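Local coordinates for precorrin-6A reductase (PDB 4X7G), which catalyses the NADPH-dependent reduction of precorrin-6A, a ring-reduction step on the way to vitamin B12, and here holds NADP and a reduced precorrin product, at residues 121-126 with 192-197; 129-134 with 183-188. All coordinates share one frame; numbering follows the deposited sequence. Where two conformers were deposited one is given.

Contact 1 (121-126 with 192-197). With 3Y8 (3-[(1R,2S,3S,7S,11S,16S,17R,18R,19R)-2,7,12,18-tetrakis(2-hydroxy-2-oxoethyl)-3,13-bis(3-hydroxy-3-oxopropyl)-1,2,5,7,11,17-hexamethyl-17-(3-oxidanyl-3-oxidanylidene-prop-1-enyl)-3,6,8,10,15,16,18,19,21,24-decahydrocorrin-8-yl]propanoic acid), chain C.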
loop_
_atom_site.group_PDB
_atom_site.type_symbol
_atom_site.label_atom_id
_atom_site.label_comp_id
_atom_site.label_asym_id
_atom_site.label_seq_id
_atom_site.Cartn_x
_atom_site.Cartn_y
_atom_site.Cartn_z
ATOM N N ALA A 121 -18.320 8.980 -7.793
ATOM C CA ALA A 121 -19.069 10.147 -8.338
ATOM C C ALA A 121 -18.408 10.765 -9.495
ATOM O O ALA A 121 -19.073 11.473 -10.267
ATOM C CB ALA A 121 -19.311 11.123 -7.228
ATOM N N ALA A 122 -17.090 10.613 -9.693
ATOM C CA ALA A 122 -16.350 11.185 -10.799
ATOM C C ALA A 122 -16.539 10.513 -12.085
ATOM O O ALA A 122 -16.229 11.058 -13.151
ATOM C CB ALA A 122 -14.851 11.272 -10.435
ATOM N N LEU A 123 -16.940 9.228 -12.050
ATOM C CA LEU A 123 -17.070 8.493 -13.277
ATOM C C LEU A 123 -18.168 9.091 -14.184
ATOM O O LEU A 123 -19.159 9.601 -13.607
ATOM C CB LEU A 123 -17.417 7.051 -12.987
ATOM C CG LEU A 123 -16.262 6.260 -12.330
ATOM C CD1 LEU A 123 -16.742 4.867 -11.951
ATOM C CD2 LEU A 123 -15.104 6.164 -13.248
ATOM N N PRO A 124 -18.003 9.008 -15.458
ATOM C CA PRO A 124 -19.075 9.543 -16.334
ATOM C C PRO A 124 -20.354 8.792 -16.217
ATOM O O PRO A 124 -20.443 7.653 -15.738
ATOM C CB PRO A 124 -18.440 9.408 -17.679
ATOM C CG PRO A 124 -17.555 8.222 -17.575
ATOM C CD PRO A 124 -16.977 8.227 -16.189
ATOM N N GLN A 125 -21.465 9.444 -16.672
ATOM C CA GLN A 125 -22.717 8.779 -16.669
ATOM C C GLN A 125 -22.865 7.602 -17.679
ATOM O O GLN A 125 -23.383 6.558 -17.345
ATOM C CB GLN A 125 -23.821 9.877 -16.855
ATOM C CG GLN A 125 -25.196 9.267 -16.717
ATOM C CD GLN A 125 -25.467 8.895 -15.264
ATOM O OE1 GLN A 125 -24.767 9.359 -14.298
ATOM N NE2 GLN A 125 -26.404 7.990 -15.070
ATOM N N ALA A 126 -22.454 7.858 -18.876
ATOM C CA ALA A 126 -22.527 6.861 -19.968
ATOM C C ALA A 126 -21.535 5.734 -19.677
ATOM O O ALA A 126 -20.397 6.017 -19.172
ATOM C CB ALA A 126 -22.065 7.567 -21.208
ATOM N N HIS A 192 -10.741 4.460 -18.598
ATOM C CA HIS A 192 -10.517 5.275 -17.409
ATOM C C HIS A 192 -9.825 4.435 -16.367
ATOM O O HIS A 192 -10.159 3.236 -16.244
ATOM C CB HIS A 192 -11.811 5.711 -16.743
ATOM C CG HIS A 192 -12.660 6.638 -17.541
ATOM N ND1 HIS A 192 -13.415 6.246 -18.607
ATOM C CD2 HIS A 192 -12.871 7.959 -17.383
ATOM C CE1 HIS A 192 -14.039 7.293 -19.118
ATOM N NE2 HIS A 192 -13.713 8.351 -18.394
ATOM N N VAL A 193 -8.871 4.983 -15.618
ATOM C CA VAL A 193 -8.232 4.295 -14.502
ATOM C C VAL A 193 -8.594 4.974 -13.201
ATOM O O VAL A 193 -8.506 6.218 -13.151
ATOM C CB VAL A 193 -6.723 4.234 -14.683
ATOM C CG1 VAL A 193 -6.056 3.559 -13.513
ATOM C CG2 VAL A 193 -6.336 3.554 -15.984
ATOM N N VAL A 194 -8.970 4.216 -12.206
ATOM C CA VAL A 194 -9.177 4.717 -10.843
ATOM C C VAL A 194 -8.030 4.218 -10.007
ATOM O O VAL A 194 -7.749 3.005 -9.994
ATOM C CB VAL A 194 -10.503 4.308 -10.255
ATOM C CG1 VAL A 194 -10.655 4.724 -8.796
ATOM C CG2 VAL A 194 -11.656 4.859 -11.088
ATOM N N ALA A 195 -7.376 5.071 -9.224
ATOM C CA ALA A 195 -6.138 4.735 -8.499
ATOM C C ALA A 195 -6.102 5.494 -7.217
ATOM O O ALA A 195 -6.462 6.684 -7.194
ATOM C CB ALA A 195 -4.925 5.028 -9.340
ATOM N N LYS A 196 -5.579 4.902 -6.160
ATOM C CA LYS A 196 -5.193 5.589 -4.926
ATOM C C LYS A 196 -3.795 6.130 -5.075
ATOM O O LYS A 196 -2.939 5.466 -5.699
ATOM C CB LYS A 196 -5.176 4.596 -3.764
ATOM C CG LYS A 196 -6.476 3.814 -3.485
ATOM C CD LYS A 196 -6.262 2.738 -2.293
ATOM C CE LYS A 196 -7.035 1.417 -2.360
ATOM N NZ LYS A 196 -6.914 0.755 -1.098
ATOM N N ASN A 197 -3.511 7.323 -4.542
ATOM C CA ASN A 197 -2.180 7.899 -4.648
ATOM C C ASN A 197 -1.219 7.246 -3.604
ATOM O O ASN A 197 -0.892 7.837 -2.567
ATOM C CB ASN A 197 -2.163 9.395 -4.506
ATOM C CG ASN A 197 -0.843 9.936 -5.060
ATOM O OD1 ASN A 197 0.151 9.207 -5.205
ATOM N ND2 ASN A 197 -0.827 11.220 -5.453
HETATM C C48 3Y8 C . -1.118 -8.492 1.950
HETATM C C47 3Y8 C . 1.395 -9.293 0.136
HETATM C C43 3Y8 C . 6.227 -6.666 -2.704
HETATM C C42 3Y8 C . 4.732 -6.531 -3.220
HETATM C C41 3Y8 C . 4.206 -5.327 -2.462
HETATM C C38 3Y8 C . 2.558 -1.782 -2.703
HETATM C C37 3Y8 C . 3.032 -2.564 -3.865
HETATM C C36 3Y8 C . 2.951 -4.574 -5.363
HETATM C C35 3Y8 C . 0.597 -2.537 -5.708
HETATM C C32 3Y8 C . -2.934 -1.984 -8.986
HETATM C C31 3Y8 C . -2.949 -1.529 -7.465
HETATM C C2 3Y8 C . -3.448 -2.141 -4.091
HETATM C C1 3Y8 C . -3.243 -3.488 -3.312
HETATM C C4 3Y8 C . -1.253 -3.048 -4.395
HETATM C C5 3Y8 C . 0.055 -3.207 -4.658
HETATM C C7 3Y8 C . 2.412 -4.014 -4.008
HETATM C C8 3Y8 C . 2.799 -4.956 -2.919
HETATM C C6 3Y8 C . 0.995 -4.015 -3.920
HETATM C C3 3Y8 C . -2.293 -2.184 -5.108
HETATM C C11 3Y8 C . 0.355 -7.436 -1.386
HETATM C C12 3Y8 C . 0.310 -8.258 -0.198
HETATM C C13 3Y8 C . -0.754 -7.993 0.549
HETATM C C14 3Y8 C . -1.539 -6.996 -0.156
HETATM C C15 3Y8 C . -2.731 -6.479 0.304
HETATM C C16 3Y8 C . -3.431 -5.457 -0.481
HETATM C C17 3Y8 C . -4.862 -5.048 -0.260
HETATM C C18 3Y8 C . -5.062 -4.003 -1.403
HETATM C C19 3Y8 C . -3.602 -3.532 -1.823
HETATM C C20 3Y8 C . -3.865 -4.666 -4.069
HETATM C C21 3Y8 C . 1.118 -10.679 -0.589
HETATM C C24 3Y8 C . 0.458 -8.256 -2.676
HETATM C C25 3Y8 C . -4.815 -2.038 -4.792
HETATM C C26 3Y8 C . -3.177 -0.941 -3.173
HETATM O O59 3Y8 C . -6.614 -8.433 -3.544
HETATM C C57 3Y8 C . -6.311 -8.212 -2.294
HETATM O O58 3Y8 C . -6.633 -8.910 -1.297
HETATM C C56 3Y8 C . -5.646 -6.886 -2.041
HETATM C C55 3Y8 C . -5.791 -6.309 -0.597
HETATM C C54 3Y8 C . -5.106 -4.489 1.122
HETATM C C60 3Y8 C . -5.889 -2.759 -1.083
HETATM C C61 3Y8 C . -7.321 -2.947 -0.876
HETATM O O62 3Y8 C . -7.934 -1.949 -0.338
HETATM O O63 3Y8 C . -7.917 -3.998 -1.240
HETATM N N24 3Y8 C . -2.750 -4.583 -1.242
HETATM N N23 3Y8 C . -0.876 -6.697 -1.307
HETATM C C49 3Y8 C . -0.649 -7.471 2.996
HETATM C C50 3Y8 C . -0.851 -7.837 4.429
HETATM O O51 3Y8 C . -1.458 -8.888 4.738
HETATM O O52 3Y8 C . -0.262 -7.049 5.255
HETATM O O23 3Y8 C . 2.108 -11.191 -1.150
HETATM O O22 3Y8 C . -0.006 -11.118 -0.549
HETATM C C10 3Y8 C . 1.533 -6.420 -1.237
HETATM C C9 3Y8 C . 1.683 -5.483 -2.386
HETATM N N22 3Y8 C . 0.567 -4.939 -3.035
HETATM O O44 3Y8 C . 7.041 -5.925 -3.273
HETATM O O45 3Y8 C . 6.443 -7.560 -1.997
HETATM O O39 3Y8 C . 3.435 -1.002 -2.210
HETATM O O40 3Y8 C . 1.370 -1.805 -2.390
HETATM N N21 3Y8 C . -1.810 -3.717 -3.444
HETATM C C27 3Y8 C . -3.194 0.423 -3.921
HETATM O O28 3Y8 C . -4.302 0.960 -4.044
HETATM O O29 3Y8 C . -2.150 0.901 -4.355
HETATM C C30 3Y8 C . -2.486 -2.650 -6.586
HETATM O O34 3Y8 C . -3.746 -2.948 -9.244
HETATM O O33 3Y8 C . -2.250 -1.195 -9.639
#

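Contact 2 (129-134 with 183-188). With 3Y8 (3-[(1R,2S,3S,7S,11S,16S,17R,18R,19R)-2,7,12,18-tetrakis(2-hydroxy-2-oxoethyl)-3,13-bis(3-hydroxy-3-oxopropyl)-1,2,5,7,11,17-hexamethyl-17-(3-oxidanyl-3-oxidanylidene-prop-1-enyl)-3,6,8,10,15,16,18,19,21,24-decahydrocorrin-8-yl]propanoic acid), chain C.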
loop_
_atom_site.group_PDB
_atom_site.type_symbol
_atom_site.label_atom_id
_atom_site.label_comp_id
_atom_site.label_asym_id
_atom_site.label_seq_id
_atom_site.Cartn_x
_atom_site.Cartn_y
_atom_site.Cartn_z
ATOM N N ARG A 129 -15.287 1.907 -19.552
ATOM C CA ARG A 129 -14.513 0.675 -19.311
ATOM C C ARG A 129 -13.427 1.046 -18.300
ATOM O O ARG A 129 -12.434 1.641 -18.670
ATOM C CB ARG A 129 -13.952 0.149 -20.604
ATOM C CG ARG A 129 -15.104 -0.279 -21.582
ATOM C CD ARG A 129 -14.561 -0.914 -22.848
ATOM N NE ARG A 129 -13.885 -2.166 -22.637
ATOM C CZ ARG A 129 -14.446 -3.338 -22.520
ATOM N NH1 ARG A 129 -15.752 -3.436 -22.510
ATOM N NH2 ARG A 129 -13.718 -4.429 -22.309
ATOM N N VAL A 130 -13.729 0.764 -17.058
ATOM C CA VAL A 130 -12.952 1.364 -15.952
ATOM C C VAL A 130 -12.085 0.360 -15.250
ATOM O O VAL A 130 -12.600 -0.658 -14.798
ATOM C CB VAL A 130 -13.951 1.944 -14.941
ATOM C CG1 VAL A 130 -13.197 2.582 -13.749
ATOM C CG2 VAL A 130 -14.951 2.941 -15.568
ATOM N N PHE A 131 -10.779 0.643 -15.199
ATOM C CA PHE A 131 -9.879 -0.181 -14.428
ATOM C C PHE A 131 -9.927 0.247 -12.986
ATOM O O PHE A 131 -9.443 1.402 -12.665
ATOM C CB PHE A 131 -8.490 -0.157 -14.975
ATOM C CG PHE A 131 -7.485 -1.002 -14.209
ATOM C CD1 PHE A 131 -7.847 -2.121 -13.486
ATOM C CD2 PHE A 131 -6.154 -0.652 -14.274
ATOM C CE1 PHE A 131 -6.895 -2.898 -12.862
ATOM C CE2 PHE A 131 -5.176 -1.447 -13.648
ATOM C CZ PHE A 131 -5.571 -2.582 -12.949
ATOM N N LEU A 132 -10.566 -0.503 -12.082
ATOM C CA LEU A 132 -10.593 -0.212 -10.659
ATOM C C LEU A 132 -9.393 -0.754 -10.048
ATOM O O LEU A 132 -9.410 -1.845 -9.457
ATOM C CB LEU A 132 -11.815 -0.786 -10.002
ATOM C CG LEU A 132 -13.115 -0.318 -10.412
ATOM C CD1 LEU A 132 -14.214 -0.975 -9.527
ATOM C CD2 LEU A 132 -13.211 1.160 -10.294
ATOM N N ALA A 133 -8.286 -0.035 -10.121
ATOM C CA ALA A 133 -7.018 -0.500 -9.668
ATOM C C ALA A 133 -6.801 -0.212 -8.246
ATOM O O ALA A 133 -5.824 0.402 -7.825
ATOM C CB ALA A 133 -5.940 0.136 -10.545
ATOM N N ILE A 134 -7.748 -0.670 -7.412
ATOM C CA ILE A 134 -7.909 -0.340 -6.022
ATOM C C ILE A 134 -8.024 -1.574 -5.186
ATOM O O ILE A 134 -8.254 -1.440 -3.952
ATOM C CB ILE A 134 -9.032 0.614 -5.765
ATOM C CG1 ILE A 134 -10.353 -0.045 -6.176
ATOM C CG2 ILE A 134 -8.750 1.970 -6.440
ATOM C CD1 ILE A 134 -11.543 0.664 -5.595
ATOM N N GLU A 183 -0.105 -3.786 -21.565
ATOM C CA GLU A 183 -0.801 -4.844 -22.258
ATOM C C GLU A 183 -2.168 -5.078 -21.673
ATOM O O GLU A 183 -3.120 -5.318 -22.414
ATOM C CB GLU A 183 0.075 -6.130 -22.205
ATOM C CG GLU A 183 -0.631 -7.370 -22.677
ATOM C CD GLU A 183 -1.026 -7.393 -24.112
ATOM O OE1 GLU A 183 -0.501 -6.628 -24.858
ATOM O OE2 GLU A 183 -1.941 -8.141 -24.531
ATOM N N LEU A 184 -2.321 -5.029 -20.365
ATOM C CA LEU A 184 -3.625 -5.183 -19.743
ATOM C C LEU A 184 -4.594 -4.088 -20.153
ATOM O O LEU A 184 -5.716 -4.375 -20.527
ATOM C CB LEU A 184 -3.419 -5.231 -18.262
ATOM C CG LEU A 184 -4.717 -5.421 -17.452
ATOM C CD1 LEU A 184 -5.390 -6.716 -17.887
ATOM C CD2 LEU A 184 -4.438 -5.351 -15.987
ATOM N N LEU A 185 -4.168 -2.864 -20.051
ATOM C CA LEU A 185 -5.089 -1.761 -20.377
ATOM C C LEU A 185 -5.476 -1.799 -21.836
ATOM O O LEU A 185 -6.613 -1.471 -22.206
ATOM C CB LEU A 185 -4.445 -0.428 -20.052
ATOM C CG LEU A 185 -4.164 -0.128 -18.619
ATOM C CD1 LEU A 185 -3.450 1.208 -18.411
ATOM C CD2 LEU A 185 -5.415 -0.046 -17.821
ATOM N N ARG A 186 -4.504 -2.153 -22.727
ATOM C CA ARG A 186 -4.890 -2.416 -24.149
ATOM C C ARG A 186 -5.876 -3.564 -24.345
ATOM O O ARG A 186 -6.922 -3.429 -25.011
ATOM C CB ARG A 186 -3.608 -2.710 -24.918
ATOM C CG ARG A 186 -2.696 -1.512 -25.101
ATOM C CD ARG A 186 -1.884 -1.605 -26.416
ATOM N NE ARG A 186 -1.239 -2.886 -26.497
ATOM C CZ ARG A 186 -1.669 -3.952 -27.160
ATOM N NH1 ARG A 186 -2.661 -3.939 -28.074
ATOM N NH2 ARG A 186 -0.972 -5.053 -26.987
ATOM N N SER A 187 -5.562 -4.684 -23.837
ATOM C CA SER A 187 -6.371 -5.879 -24.074
ATOM C C SER A 187 -7.805 -5.729 -23.569
ATOM O O SER A 187 -8.791 -6.145 -24.234
ATOM C CB SER A 187 -5.649 -7.073 -23.510
ATOM O OG SER A 187 -5.740 -7.221 -22.128
ATOM N N GLU A 188 -7.970 -4.960 -22.487
ATOM C CA GLU A 188 -9.261 -4.688 -21.948
ATOM C C GLU A 188 -9.917 -3.453 -22.512
ATOM O O GLU A 188 -11.022 -3.117 -22.059
ATOM C CB GLU A 188 -9.185 -4.577 -20.428
ATOM C CG GLU A 188 -10.530 -4.791 -19.738
ATOM C CD GLU A 188 -11.082 -6.201 -19.646
ATOM O OE1 GLU A 188 -10.244 -7.117 -19.962
ATOM O OE2 GLU A 188 -12.185 -6.487 -19.163
HETATM C C48 3Y8 C . -1.118 -8.492 1.950
HETATM C C47 3Y8 C . 1.395 -9.293 0.136
HETATM C C43 3Y8 C . 6.227 -6.666 -2.704
HETATM C C42 3Y8 C . 4.732 -6.531 -3.220
HETATM C C41 3Y8 C . 4.206 -5.327 -2.462
HETATM C C38 3Y8 C . 2.558 -1.782 -2.703
HETATM C C37 3Y8 C . 3.032 -2.564 -3.865
HETATM C C36 3Y8 C . 2.951 -4.574 -5.363
HETATM C C35 3Y8 C . 0.597 -2.537 -5.708
HETATM C C32 3Y8 C . -2.934 -1.984 -8.986
HETATM C C31 3Y8 C . -2.949 -1.529 -7.465
HETATM C C2 3Y8 C . -3.448 -2.141 -4.091
HETATM C C1 3Y8 C . -3.243 -3.488 -3.312
HETATM C C4 3Y8 C . -1.253 -3.048 -4.395
HETATM C C5 3Y8 C . 0.055 -3.207 -4.658
HETATM C C7 3Y8 C . 2.412 -4.014 -4.008
HETATM C C8 3Y8 C . 2.799 -4.956 -2.919
HETATM C C6 3Y8 C . 0.995 -4.015 -3.920
HETATM C C3 3Y8 C . -2.293 -2.184 -5.108
HETATM C C11 3Y8 C . 0.355 -7.436 -1.386
HETATM C C12 3Y8 C . 0.310 -8.258 -0.198
HETATM C C13 3Y8 C . -0.754 -7.993 0.549
HETATM C C14 3Y8 C . -1.539 -6.996 -0.156
HETATM C C15 3Y8 C . -2.731 -6.479 0.304
HETATM C C16 3Y8 C . -3.431 -5.457 -0.481
HETATM C C17 3Y8 C . -4.862 -5.048 -0.260
HETATM C C18 3Y8 C . -5.062 -4.003 -1.403
HETATM C C19 3Y8 C . -3.602 -3.532 -1.823
HETATM C C20 3Y8 C . -3.865 -4.666 -4.069
HETATM C C21 3Y8 C . 1.118 -10.679 -0.589
HETATM C C24 3Y8 C . 0.458 -8.256 -2.676
HETATM C C25 3Y8 C . -4.815 -2.038 -4.792
HETATM C C26 3Y8 C . -3.177 -0.941 -3.173
HETATM O O59 3Y8 C . -6.614 -8.433 -3.544
HETATM C C57 3Y8 C . -6.311 -8.212 -2.294
HETATM O O58 3Y8 C . -6.633 -8.910 -1.297
HETATM C C56 3Y8 C . -5.646 -6.886 -2.041
HETATM C C55 3Y8 C . -5.791 -6.309 -0.597
HETATM C C54 3Y8 C . -5.106 -4.489 1.122
HETATM C C60 3Y8 C . -5.889 -2.759 -1.083
HETATM C C61 3Y8 C . -7.321 -2.947 -0.876
HETATM O O62 3Y8 C . -7.934 -1.949 -0.338
HETATM O O63 3Y8 C . -7.917 -3.998 -1.240
HETATM N N24 3Y8 C . -2.750 -4.583 -1.242
HETATM N N23 3Y8 C . -0.876 -6.697 -1.307
HETATM C C49 3Y8 C . -0.649 -7.471 2.996
HETATM C C50 3Y8 C . -0.851 -7.837 4.429
HETATM O O51 3Y8 C . -1.458 -8.888 4.738
HETATM O O52 3Y8 C . -0.262 -7.049 5.255
HETATM O O23 3Y8 C . 2.108 -11.191 -1.150
HETATM O O22 3Y8 C . -0.006 -11.118 -0.549
HETATM C C10 3Y8 C . 1.533 -6.420 -1.237
HETATM C C9 3Y8 C . 1.683 -5.483 -2.386
HETATM N N22 3Y8 C . 0.567 -4.939 -3.035
HETATM O O44 3Y8 C . 7.041 -5.925 -3.273
HETATM O O45 3Y8 C . 6.443 -7.560 -1.997
HETATM O O39 3Y8 C . 3.435 -1.002 -2.210
HETATM O O40 3Y8 C . 1.370 -1.805 -2.390
HETATM N N21 3Y8 C . -1.810 -3.717 -3.444
HETATM C C27 3Y8 C . -3.194 0.423 -3.921
HETATM O O28 3Y8 C . -4.302 0.960 -4.044
HETATM O O29 3Y8 C . -2.150 0.901 -4.355
HETATM C C30 3Y8 C . -2.486 -2.650 -6.586
HETATM O O34 3Y8 C . -3.746 -2.948 -9.244
HETATM O O33 3Y8 C . -2.250 -1.195 -9.639
#

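Contact 1 (121-126 with 192-197)
Pro-124 meets His-192 over the flat of the imidazole, and this CH-pi contact is the outermost part of the interface. Pro-124 CD stands 4.3 Å from the ring centroid, only 24° off the normal, while Pro-124 CG approaches His-192 NE2 to 3.9 Å; the pyrrolidine therefore covers the NE2 side of the ring and not its middle. The imidazole is sent out to meet it by a first torsion that sets CG anti to the carbonyl carbon (chi1 -66°), and the two side chains arrive from opposite directions.

Aliphatic packing continues inward along the strand. Leu-123 leaves its backbone at an angle to the strand, but its methyl CD2 still reaches Val-194 CG2 at 4.3 Å, a loose van der Waals contact. Both side chains are buried and also touch Val-130 of strand 129-132, and Leu-123 lies on Ile-218 as well, so the turn after helix 116-122 packs on one face of the parallel sheet of one of the protein's Rossmann-fold domains.

The polar contact with the ligand lies at the far end of 192-197, where the strand delivers Lys-196 to it. Its NZ donates to carboxylate oxygen O62 of 3Y8 at 3.0 Å, and the chain, bent at chi3 (-146°), lays Lys-196 CE 3.2 Å from 3Y8 O28 of a second carboxylate. With an alanine in its place, the O62 carboxylate would probably lose this charged mate and a gap would open beside O28.

Between the two protein segments the chemistry is thus apolar and CH-pi, holding the turn to the sheet by shape, while the same strand carries a positive charge into the NADP and precorrin pockets, consistent with recognition of an acid-rich tetrapyrrole.

Contact 2 (129-134 with 183-188)
Arg-129 grips the backbone carbonyl of Glu-188 side-on, NE and NH2 both donating to the one oxygen. The bonds to Glu-188 O measure 3.1 Å from Arg-129 NE and 3.0 Å from Arg-129 NH2, each bent to nearly 150° at the hydrogen. The acceptor sits almost in the guanidinium plane, 7° out of it, whereas NH2 stands well above the plane of the carbonyl and NE is less tilted, both on the same face. A bend at chi3 (66°) brings NE round toward this oxygen, and NE has a further, weak bond to Thr-189 O.

The carboxylate of Glu-188 is satisfied elsewhere: OE1 forms a salt bridge with Arg-168 and OE2 a hydrogen bond with His-149. Arg-129 NH2 lies 4.1 Å from Glu-188 OE2, but that oxygen is far out of the guanidinium plane, leaving only charge attraction. Helix bonding runs to the end of 183-188, with Glu-188 N donating to Leu-184 O at 3.0 Å.

Deeper in, the contact is apolar. With CG anti to the backbone N, sending the ring toward the helix, Phe-131 crosses Leu-185 at about a right angle; its CD2 comes within 3.7 Å of Leu-185 CD2, and its CZ meets Leu-184 CD2 at 4.3 Å. Ala-133 CB, from the same segment, lies over the rim of one ring face and borders the C32 carboxylate of 3Y8.

A fork on one carbonyl thus ties helix 178-187 to the Rossmann-fold sheet it packs on; Arg-168 and His-149 bond the buried carboxylate and Arg-129 lies near it, which would probably favour its anionic form.

From the N terminus, the chain leaves helix 116-122 through 121-126, runs into strand 129-132, then passes strands 149-154 and 167-171 before helix 178-187 returns it. Contact 2 closes the loop from 129-134 to 183-188; contact 1 closes the wider one from 121-126 to 192-197, so the smaller lies wholly within the larger and the two do not cross. Strands 129-132 and 192-196 are parallel neighbours in one six-stranded sheet, joined by backbone hydrogen bonds from Phe-131 N to His-192 O and from Val-194 N to Phe-131 O. Contact 1 ties the turn after helix 116-122 to this sheet and contact 2 ties helix 178-187 to it, while both strands lead toward 3Y8.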